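Local coordinates for SnoaL-like polyketide cyclase (Agrobacterium tumefaciens str. C58, PDB 3EHC), which is of unknown function but belongs to the SnoaL-like polyketide cyclases of the NTF2 clan, and so may act on a small-molecule substrate, at residues 7-12 and 102-107; 53-58 and 80-85; 87-92 and 122-127. All coordinates share one frame; numbering follows the deposited sequence.

Contact 1 lies in the core, where helix 5-17 rests on strand 96-107 of the main sheet; mainly aromatic side chains meet, and a single hydroxyl pair is its polar link. Contacts 2 and 3 sit on the other side of the chain's centre, both partly buried, and touch each other through Ser84 with Asn92 and Pro82 with Val91. Contact 2 joins the end of helix 40-54 and its turn to the loop after strand 71-80, by hydrogen bonds, a water and some apolar packing; contact 3, farthest from the centre, presses a short hairpin on the last helix through aliphatic side chains and the selenium of Met87. Contacts 1 and 2 come no closer than about 10 Å between nearest atoms.

Contact 1. Residues 7-12 and 102-107; sequences DIYLAY and VFYDFE
Val102 meets the helix lightly, its CG1 lying 4.3 Å from Tyr9 OH, while its other methyl, CG2, lies over the rim of one face of the Tyr104 ring and Tyr9 comes to the opposite face. Two residues on, Tyr104 carries the contact. Its hydroxyl and that of Tyr9 form a hydrogen bond, OH to OH 2.7 Å, either possibly the donor, and the two side chains cross at about a right angle. The rings meet obliquely, planes at 54° and Tyr9 CE1 and Tyr104 CE1 3.4 Å apart. Tyr9 gets there because its CG stands anti to the backbone N (chi1 -172°), which carries the ring off the helix toward the strand. This is the helix-on-sheet layer of the NTF2-like alpha+beta fold, in which a curved sheet wraps round helices; the axes of segments 7-12 and 102-107 run at 112°, and Leu72, Ala74 and Leu76 of strand 71-80 pack on the Tyr9 side chain. Tyr104 OH also sits at the edge of the Tyr12 ring, 4.5 Å from CE2, whereas the hydroxyl of Tyr12 is bonded to that of Tyr44. Phe106 turns its CE2 to Ile8 CG2 at 4.3 Å, one helical turn before Tyr12.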
loop_
_atom_site.group_PDB
_atom_site.type_symbol
_atom_site.label_atom_id
_atom_site.label_comp_id
_atom_site.label_asym_id
_atom_site.label_seq_id
_atom_site.Cartn_x
_atom_site.Cartn_y
_atom_site.Cartn_z
ATOM N N ASP B 7 -7.872 -5.205 17.076
ATOM C CA ASP B 7 -9.021 -6.034 17.377
ATOM C C ASP B 7 -10.260 -5.578 16.638
ATOM O O ASP B 7 -10.962 -6.416 16.084
ATOM C CB ASP B 7 -9.283 -6.077 18.876
ATOM C CG ASP B 7 -8.182 -6.764 19.628
ATOM O OD1 ASP B 7 -7.691 -7.798 19.161
ATOM O OD2 ASP B 7 -7.811 -6.277 20.700
ATOM N N ILE B 8 -10.524 -4.262 16.652
ATOM C CA ILE B 8 -11.668 -3.656 15.940
ATOM C C ILE B 8 -11.577 -4.008 14.425
ATOM O O ILE B 8 -12.554 -4.459 13.818
ATOM C CB ILE B 8 -11.737 -2.124 16.170
ATOM C CG1 ILE B 8 -11.821 -1.813 17.677
ATOM C CG2 ILE B 8 -12.918 -1.544 15.446
ATOM C CD1 ILE B 8 -11.519 -0.389 18.064
ATOM N N TYR B 9 -10.376 -3.853 13.860
ATOM C CA TYR B 9 -10.138 -4.120 12.467
ATOM C C TYR B 9 -10.374 -5.582 12.082
ATOM O O TYR B 9 -11.013 -5.847 11.069
ATOM C CB TYR B 9 -8.715 -3.713 12.075
ATOM C CG TYR B 9 -8.486 -3.805 10.589
ATOM C CD1 TYR B 9 -9.223 -3.009 9.712
ATOM C CD2 TYR B 9 -7.534 -4.680 10.047
ATOM C CE1 TYR B 9 -9.032 -3.083 8.342
ATOM C CE2 TYR B 9 -7.336 -4.761 8.664
ATOM C CZ TYR B 9 -8.092 -3.945 7.820
ATOM O OH TYR B 9 -7.923 -3.972 6.456
ATOM N N LEU B 10 -9.842 -6.519 12.866
ATOM C CA LEU B 10 -10.028 -7.933 12.567
ATOM C C LEU B 10 -11.510 -8.333 12.699
ATOM O O LEU B 10 -11.968 -9.176 11.933
ATOM C CB LEU B 10 -9.097 -8.816 13.409
ATOM C CG LEU B 10 -7.588 -8.744 13.128
ATOM C CD1 LEU B 10 -6.823 -9.674 14.041
ATOM C CD2 LEU B 10 -7.254 -9.083 11.707
ATOM N N ALA B 11 -12.249 -7.698 13.624
ATOM C CA ALA B 11 -13.702 -7.894 13.752
ATOM C C ALA B 11 -14.422 -7.326 12.513
ATOM O O ALA B 11 -15.373 -7.906 12.020
ATOM C CB ALA B 11 -14.235 -7.262 15.050
ATOM N N TYR B 12 -13.941 -6.198 12.000
ATOM C CA TYR B 12 -14.477 -5.600 10.759
ATOM C C TYR B 12 -14.295 -6.535 9.566
ATOM O O TYR B 12 -15.238 -6.762 8.803
ATOM C CB TYR B 12 -13.822 -4.224 10.503
ATOM C CG TYR B 12 -13.882 -3.674 9.087
ATOM C CD1 TYR B 12 -15.065 -3.203 8.544
ATOM C CD2 TYR B 12 -12.728 -3.576 8.314
ATOM C CE1 TYR B 12 -15.110 -2.673 7.244
ATOM C CE2 TYR B 12 -12.762 -3.076 7.023
ATOM C CZ TYR B 12 -13.954 -2.613 6.491
ATOM O OH TYR B 12 -13.979 -2.108 5.190
ATOM N N VAL B 102 -3.398 -0.647 2.514
ATOM C CA VAL B 102 -4.439 0.302 2.861
ATOM C C VAL B 102 -4.166 0.940 4.230
ATOM O O VAL B 102 -3.745 0.282 5.167
ATOM C CB VAL B 102 -5.856 -0.382 2.740
ATOM C CG1 VAL B 102 -5.868 -1.665 3.502
ATOM C CG2 VAL B 102 -7.043 0.591 3.117
ATOM N N PHE B 103 -4.358 2.252 4.278
ATOM C CA PHE B 103 -4.289 3.066 5.503
ATOM C C PHE B 103 -5.697 3.482 5.956
ATOM O O PHE B 103 -6.533 3.865 5.133
ATOM C CB PHE B 103 -3.441 4.341 5.272
ATOM C CG PHE B 103 -1.990 4.070 5.133
ATOM C CD1 PHE B 103 -1.462 3.686 3.902
ATOM C CD2 PHE B 103 -1.133 4.135 6.230
ATOM C CE1 PHE B 103 -0.126 3.374 3.779
ATOM C CE2 PHE B 103 0.242 3.829 6.075
ATOM C CZ PHE B 103 0.713 3.456 4.873
ATOM N N TYR B 104 -5.939 3.387 7.259
ATOM C CA TYR B 104 -7.196 3.812 7.872
ATOM C C TYR B 104 -6.943 4.853 8.951
ATOM O O TYR B 104 -6.046 4.695 9.783
ATOM C CB TYR B 104 -7.937 2.643 8.514
ATOM C CG TYR B 104 -8.223 1.468 7.593
ATOM C CD1 TYR B 104 -7.279 0.467 7.415
ATOM C CD2 TYR B 104 -9.441 1.360 6.910
ATOM C CE1 TYR B 104 -7.525 -0.622 6.603
ATOM C CE2 TYR B 104 -9.700 0.268 6.062
ATOM C CZ TYR B 104 -8.728 -0.729 5.923
ATOM O OH TYR B 104 -8.941 -1.828 5.111
ATOM N N ASP B 105 -7.730 5.927 8.910
ATOM C CA ASP B 105 -7.758 6.903 9.973
ATOM C C ASP B 105 -9.050 6.585 10.728
ATOM O O ASP B 105 -10.124 6.564 10.135
ATOM C CB ASP B 105 -7.697 8.318 9.377
ATOM C CG ASP B 105 -7.469 9.424 10.416
ATOM O OD1 ASP B 105 -6.953 9.196 11.562
ATOM O OD2 ASP B 105 -7.841 10.573 10.055
ATOM N N PHE B 106 -8.916 6.275 12.020
ATOM C CA PHE B 106 -10.043 5.963 12.899
ATOM C C PHE B 106 -10.450 7.202 13.689
ATOM O O PHE B 106 -9.600 8.009 14.071
ATOM C CB PHE B 106 -9.685 4.838 13.876
ATOM C CG PHE B 106 -9.838 3.472 13.305
ATOM C CD1 PHE B 106 -8.829 2.926 12.505
ATOM C CD2 PHE B 106 -10.992 2.734 13.543
ATOM C CE1 PHE B 106 -8.962 1.666 11.954
ATOM C CE2 PHE B 106 -11.140 1.480 13.006
ATOM C CZ PHE B 106 -10.107 0.938 12.202
ATOM N N GLU B 107 -11.755 7.342 13.904
ATOM C CA GLU B 107 -12.321 8.352 14.808
ATOM C C GLU B 107 -13.407 7.705 15.650
ATOM O O GLU B 107 -14.397 7.194 15.122
ATOM C CB GLU B 107 -12.906 9.540 14.045
ATOM C CG GLU B 107 -11.860 10.593 13.671
ATOM C CD GLU B 107 -12.460 11.813 12.984
ATOM O OE1 GLU B 107 -13.708 11.972 13.011
ATOM O OE2 GLU B 107 -11.672 12.602 12.412
#

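Contact 2. Residues 53-58 and 80-85; sequences ADIPDL and CTPKSI
Asp57 and Thr81 supply the side-chain polar part of this contact, a two-point grip in which one carboxylate takes both the backbone N-H and the hydroxyl of Thr81. Asp57 OD1 receives Thr81 N at 2.9 Å through its syn lone pair, with a bent N-H...O angle of 145°. Asp57 OD2 accepts from Thr81 OG1 at 2.6 Å, also on the syn side but 27° out of the carboxylate plane. Having CG between the backbone N and the carbonyl carbon (chi1 68°) turns the carboxylate of Asp57 toward Thr81, and the paired bonds fix its rotation. Arg95 makes a long, weak ion pair with OD2 and may add a little to its polarisation.

Backbone bonding centres on Asp54 O, near the end of the helix. Lys83 N reaches it at 3.0 Å in a nearly straight bond, approaching close to the line of the carbonyl, and Pro82 CA adds a C-H...O contact. A water donates to the same oxygen and to Ile85 O while accepting from Ser84 N, so it bridges the two segments.

Apolar contacts accompany the polar ones. Ile55 CG2 presses on Cys80 CB at 3.4 Å, tighter than usual, while its CG1 lies beside Pro82 CG at 4.0 Å, the two side chains pointing the same way. Leu58 CD1 touches Cys80 SG, and Pro56 CD rests against Lys83 CG at 3.9 Å, crossing it at about a right angle.

The type I beta turn from Ile55 to Leu58 follows helix 40-54 and leads on toward strand 62-67, while residues 80-85 leave the end of strand 71-80; the backbone of Cys80 is hydrogen-bonded to Val96 of strand 96-107, which also packs on Pro82.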
loop_
_atom_site.group_PDB
_atom_site.type_symbol
_atom_site.label_atom_id
_atom_site.label_comp_id
_atom_site.label_asym_id
_atom_site.label_seq_id
_atom_site.Cartn_x
_atom_site.Cartn_y
_atom_site.Cartn_z
ATOM N N ALA B 53 -20.061 -8.902 -5.619
ATOM C CA ALA B 53 -20.772 -9.265 -6.857
ATOM C C ALA B 53 -19.738 -9.611 -7.942
ATOM O O ALA B 53 -19.871 -10.593 -8.680
ATOM C CB ALA B 53 -21.673 -8.107 -7.333
ATOM N N ASP B 54 -18.700 -8.797 -8.010
ATOM C CA ASP B 54 -17.599 -8.989 -8.959
ATOM C C ASP B 54 -16.631 -10.146 -8.644
ATOM O O ASP B 54 -16.003 -10.679 -9.550
ATOM C CB ASP B 54 -16.661 -7.757 -9.021
ATOM C CG ASP B 54 -17.281 -6.531 -9.672
ATOM O OD1 ASP B 54 -18.302 -6.669 -10.374
ATOM O OD2 ASP B 54 -16.704 -5.423 -9.494
ATOM N N ILE B 55 -16.442 -10.465 -7.364
ATOM C CA ILE B 55 -15.528 -11.545 -6.905
ATOM C C ILE B 55 -16.253 -12.353 -5.812
ATOM O O ILE B 55 -16.046 -12.110 -4.613
ATOM C CB ILE B 55 -14.147 -11.022 -6.350
ATOM C CG1 ILE B 55 -13.502 -9.996 -7.285
ATOM C CG2 ILE B 55 -13.173 -12.202 -6.085
ATOM C CD1 ILE B 55 -12.232 -9.369 -6.753
ATOM N N PRO B 56 -17.166 -13.255 -6.218
ATOM C CA PRO B 56 -17.959 -14.040 -5.274
ATOM C C PRO B 56 -17.167 -14.733 -4.159
ATOM O O PRO B 56 -17.629 -14.745 -3.023
ATOM C CB PRO B 56 -18.701 -15.038 -6.195
ATOM C CG PRO B 56 -18.834 -14.305 -7.503
ATOM C CD PRO B 56 -17.556 -13.516 -7.622
ATOM N N ASP B 57 -15.982 -15.252 -4.468
ATOM C CA ASP B 57 -15.165 -15.972 -3.483
ATOM C C ASP B 57 -14.209 -15.048 -2.714
ATOM O O ASP B 57 -13.271 -15.525 -2.085
ATOM C CB ASP B 57 -14.397 -17.133 -4.147
ATOM C CG ASP B 57 -13.328 -16.658 -5.115
ATOM O OD1 ASP B 57 -13.212 -15.441 -5.345
ATOM O OD2 ASP B 57 -12.571 -17.497 -5.638
ATOM N N LEU B 58 -14.456 -13.735 -2.754
ATOM C CA LEU B 58 -13.583 -12.756 -2.077
ATOM C C LEU B 58 -13.546 -13.090 -0.592
ATOM O O LEU B 58 -14.556 -13.459 -0.003
ATOM C CB LEU B 58 -14.073 -11.311 -2.296
ATOM C CG LEU B 58 -13.162 -10.161 -1.866
ATOM C CD1 LEU B 58 -11.869 -10.169 -2.682
ATOM C CD2 LEU B 58 -13.905 -8.910 -2.076
ATOM N N CYS B 80 -8.423 -15.141 -5.234
ATOM C CA CYS B 80 -9.835 -15.080 -5.561
ATOM C C CYS B 80 -10.073 -15.151 -7.078
ATOM O O CYS B 80 -9.112 -15.252 -7.851
ATOM C CB CYS B 80 -10.423 -13.820 -4.937
ATOM S SG CYS B 80 -9.667 -12.341 -5.520
ATOM N N THR B 81 -11.349 -15.108 -7.479
ATOM C CA THR B 81 -11.767 -15.439 -8.831
ATOM C C THR B 81 -12.790 -14.397 -9.327
ATOM O O THR B 81 -13.995 -14.601 -9.249
ATOM C CB THR B 81 -12.309 -16.925 -8.864
ATOM O OG1 THR B 81 -11.514 -17.787 -8.021
ATOM C CG2 THR B 81 -12.323 -17.507 -10.250
ATOM N N PRO B 82 -12.290 -13.257 -9.832
ATOM C CA PRO B 82 -13.154 -12.232 -10.429
ATOM C C PRO B 82 -13.895 -12.835 -11.595
ATOM O O PRO B 82 -13.267 -13.487 -12.414
ATOM C CB PRO B 82 -12.162 -11.172 -10.885
ATOM C CG PRO B 82 -10.961 -11.379 -10.066
ATOM C CD PRO B 82 -10.877 -12.860 -9.862
ATOM N N LYS B 83 -15.210 -12.630 -11.650
ATOM C CA LYS B 83 -16.064 -13.169 -12.704
ATOM C C LYS B 83 -15.721 -12.677 -14.098
ATOM O O LYS B 83 -15.853 -13.422 -15.074
ATOM C CB LYS B 83 -17.503 -12.784 -12.436
ATOM C CG LYS B 83 -18.168 -13.655 -11.464
ATOM C CD LYS B 83 -19.672 -13.401 -11.448
ATOM C CE LYS B 83 -20.463 -14.736 -11.395
ATOM N NZ LYS B 83 -21.839 -14.572 -10.821
ATOM N N SER B 84 -15.314 -11.417 -14.171
ATOM C CA SER B 84 -15.319 -10.692 -15.407
ATOM C C SER B 84 -14.166 -9.669 -15.431
ATOM O O SER B 84 -13.002 -10.052 -15.279
ATOM C CB SER B 84 -16.712 -10.085 -15.543
ATOM O OG SER B 84 -16.916 -9.686 -16.857
ATOM N N ILE B 85 -14.478 -8.393 -15.652
ATOM C CA ILE B 85 -13.484 -7.330 -15.691
ATOM C C ILE B 85 -13.171 -6.946 -14.276
ATOM O O ILE B 85 -14.081 -6.868 -13.471
ATOM C CB ILE B 85 -14.036 -6.108 -16.421
ATOM C CG1 ILE B 85 -14.389 -6.501 -17.868
ATOM C CG2 ILE B 85 -13.025 -4.982 -16.360
ATOM C CD1 ILE B 85 -15.548 -5.686 -18.461
HETATM O O HOH W 1 -15.264 -9.417 -12.221
#

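Contact 3. Residues 87-92 and 122-127; sequences MDLPVN and AIERQL. With SO4 (sulfate ion), chain G.
Selenium takes part here: Met87 is modelled as selenomethionine, and its SE atom lies 4.0 Å from Ile123 CD1, the side chains crossing at about a right angle. Leu89 CD1 makes the closest contact, 3.5 Å from Ile123 CG2, tighter than usual for carbons, and lies 3.9 Å from Glu124 CG, so this methyl sits between neighbouring residues of the helix; CG anti to the carbonyl carbon (chi1 -66°) helps send the branch that way. Leu127 CD1 lies 4.0 Å from Leu89 CB. The carboxylate of Glu124 forms a salt bridge with Lys120 of the second subunit, which places this helix at the dimer interface.

The motif is a short, weakly bonded antiparallel hairpin, 85-86 with 89-90, laid on the C-terminal helix 120-127. Pro90 is the centre of an inverse gamma turn closed by Val91 N to Leu89 O at 2.8 Å. At the turn's end, Val91 CG2 touches both Ile123 CG2 at 3.9 Å and Leu127 CD1 at 4.1 Å. Gln126 NE2 bonds to Ala122 O from above its carbonyl plane and also to Gln97 O, and Arg125 NH2 holds sulfate O3 at 3.1 Å; that ion, probably from the crystallisation liquor, also binds Asn35 of the second subunit.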
loop_
_atom_site.group_PDB
_atom_site.type_symbol
_atom_site.label_atom_id
_atom_site.label_comp_id
_atom_site.label_asym_id
_atom_site.label_seq_id
_atom_site.Cartn_x
_atom_site.Cartn_y
_atom_site.Cartn_z
HETATM N N MSE B 87 -10.302 -4.169 -12.353
HETATM C CA MSE B 87 -9.271 -3.154 -12.580
HETATM C C MSE B 87 -8.988 -2.980 -14.063
HETATM O O MSE B 87 -7.840 -2.846 -14.469
HETATM C CB MSE B 87 -8.009 -3.491 -11.818
HETATM C CG MSE B 87 -8.243 -3.698 -10.318
HETATM SE SE MSE B 87 -6.525 -3.770 -9.361
HETATM C CE MSE B 87 -6.263 -1.806 -9.230
ATOM N N ASP B 88 -10.073 -2.991 -14.847
ATOM C CA ASP B 88 -10.037 -2.944 -16.319
ATOM C C ASP B 88 -9.252 -4.077 -17.034
ATOM O O ASP B 88 -8.810 -3.931 -18.186
ATOM C CB ASP B 88 -9.656 -1.527 -16.752
ATOM C CG ASP B 88 -10.598 -0.502 -16.167
ATOM O OD1 ASP B 88 -11.805 -0.605 -16.473
ATOM O OD2 ASP B 88 -10.165 0.368 -15.378
ATOM N N LEU B 89 -9.098 -5.196 -16.341
ATOM C CA LEU B 89 -8.399 -6.352 -16.844
ATOM C C LEU B 89 -9.425 -7.461 -17.101
ATOM O O LEU B 89 -10.282 -7.692 -16.254
ATOM C CB LEU B 89 -7.388 -6.833 -15.806
ATOM C CG LEU B 89 -6.249 -5.861 -15.538
ATOM C CD1 LEU B 89 -5.333 -6.383 -14.396
ATOM C CD2 LEU B 89 -5.508 -5.607 -16.877
ATOM N N PRO B 90 -9.357 -8.146 -18.271
ATOM C CA PRO B 90 -10.307 -9.236 -18.515
ATOM C C PRO B 90 -9.979 -10.544 -17.772
ATOM O O PRO B 90 -9.644 -11.544 -18.389
ATOM C CB PRO B 90 -10.303 -9.371 -20.046
ATOM C CG PRO B 90 -8.977 -8.910 -20.457
ATOM C CD PRO B 90 -8.467 -7.939 -19.421
ATOM N N VAL B 91 -10.055 -10.519 -16.439
ATOM C CA VAL B 91 -9.704 -11.666 -15.624
ATOM C C VAL B 91 -10.607 -12.862 -15.961
ATOM O O VAL B 91 -10.136 -13.980 -16.119
ATOM C CB VAL B 91 -9.772 -11.362 -14.122
ATOM C CG1 VAL B 91 -9.451 -12.618 -13.293
ATOM C CG2 VAL B 91 -8.790 -10.245 -13.798
ATOM N N ASN B 92 -11.905 -12.604 -16.081
ATOM C CA ASN B 92 -12.821 -13.532 -16.698
ATOM C C ASN B 92 -12.797 -14.937 -16.079
ATOM O O ASN B 92 -12.670 -15.947 -16.792
ATOM C CB ASN B 92 -12.519 -13.671 -18.205
ATOM C CG ASN B 92 -13.012 -12.513 -19.004
ATOM O OD1 ASN B 92 -13.837 -11.740 -18.543
ATOM N ND2 ASN B 92 -12.511 -12.379 -20.211
ATOM N N ALA B 122 0.599 -7.181 -10.371
ATOM C CA ALA B 122 0.569 -8.618 -10.028
ATOM C C ALA B 122 -0.470 -9.340 -10.872
ATOM O O ALA B 122 -0.218 -10.424 -11.394
ATOM C CB ALA B 122 0.286 -8.812 -8.497
ATOM N N ILE B 123 -1.630 -8.706 -11.039
ATOM C CA ILE B 123 -2.700 -9.282 -11.850
ATOM C C ILE B 123 -2.312 -9.311 -13.344
ATOM O O ILE B 123 -2.537 -10.302 -14.023
ATOM C CB ILE B 123 -4.069 -8.548 -11.670
ATOM C CG1 ILE B 123 -4.464 -8.454 -10.194
ATOM C CG2 ILE B 123 -5.237 -9.295 -12.497
ATOM C CD1 ILE B 123 -5.794 -7.607 -9.963
ATOM N N GLU B 124 -1.762 -8.207 -13.842
ATOM C CA GLU B 124 -1.292 -8.109 -15.226
ATOM C C GLU B 124 -0.328 -9.225 -15.588
ATOM O O GLU B 124 -0.453 -9.859 -16.650
ATOM C CB GLU B 124 -0.678 -6.717 -15.465
ATOM C CG GLU B 124 -1.712 -5.608 -15.564
ATOM C CD GLU B 124 -1.114 -4.158 -15.546
ATOM O OE1 GLU B 124 0.095 -3.960 -15.253
ATOM O OE2 GLU B 124 -1.858 -3.205 -15.840
ATOM N N ARG B 125 0.635 -9.441 -14.702
ATOM C CA ARG B 125 1.582 -10.515 -14.864
ATOM C C ARG B 125 0.976 -11.888 -14.927
ATOM O O ARG B 125 1.457 -12.708 -15.672
ATOM C CB ARG B 125 2.588 -10.490 -13.725
ATOM C CG ARG B 125 3.581 -9.437 -13.954
ATOM C CD ARG B 125 4.611 -9.424 -12.886
ATOM N NE ARG B 125 5.356 -8.171 -12.955
ATOM C CZ ARG B 125 5.957 -7.609 -11.916
ATOM N NH1 ARG B 125 5.886 -8.191 -10.714
ATOM N NH2 ARG B 125 6.624 -6.461 -12.080
ATOM N N GLN B 126 -0.049 -12.142 -14.121
ATOM C CA GLN B 126 -0.722 -13.430 -14.117
ATOM C C GLN B 126 -1.529 -13.713 -15.381
ATOM O O GLN B 126 -1.674 -14.858 -15.761
ATOM C CB GLN B 126 -1.606 -13.551 -12.886
ATOM C CG GLN B 126 -0.797 -13.785 -11.660
ATOM C CD GLN B 126 -1.558 -13.559 -10.366
ATOM O OE1 GLN B 126 -2.325 -14.424 -9.905
ATOM N NE2 GLN B 126 -1.303 -12.420 -9.740
ATOM N N LEU B 127 -2.043 -12.662 -16.023
ATOM C CA LEU B 127 -2.785 -12.791 -17.262
ATOM C C LEU B 127 -1.875 -12.737 -18.492
ATOM O O LEU B 127 -2.291 -13.109 -19.595
ATOM C CB LEU B 127 -3.837 -11.660 -17.392
ATOM C CG LEU B 127 -4.830 -11.426 -16.265
ATOM C CD1 LEU B 127 -5.886 -10.431 -16.723
ATOM C CD2 LEU B 127 -5.442 -12.732 -15.761
HETATM S S SO4 G . 8.253 -6.157 -8.114
HETATM O O1 SO4 G . 9.170 -7.309 -8.215
HETATM O O2 SO4 G . 6.960 -6.588 -7.567
HETATM O O3 SO4 G . 8.021 -5.547 -9.424
HETATM O O4 SO4 G . 8.851 -5.137 -7.252
#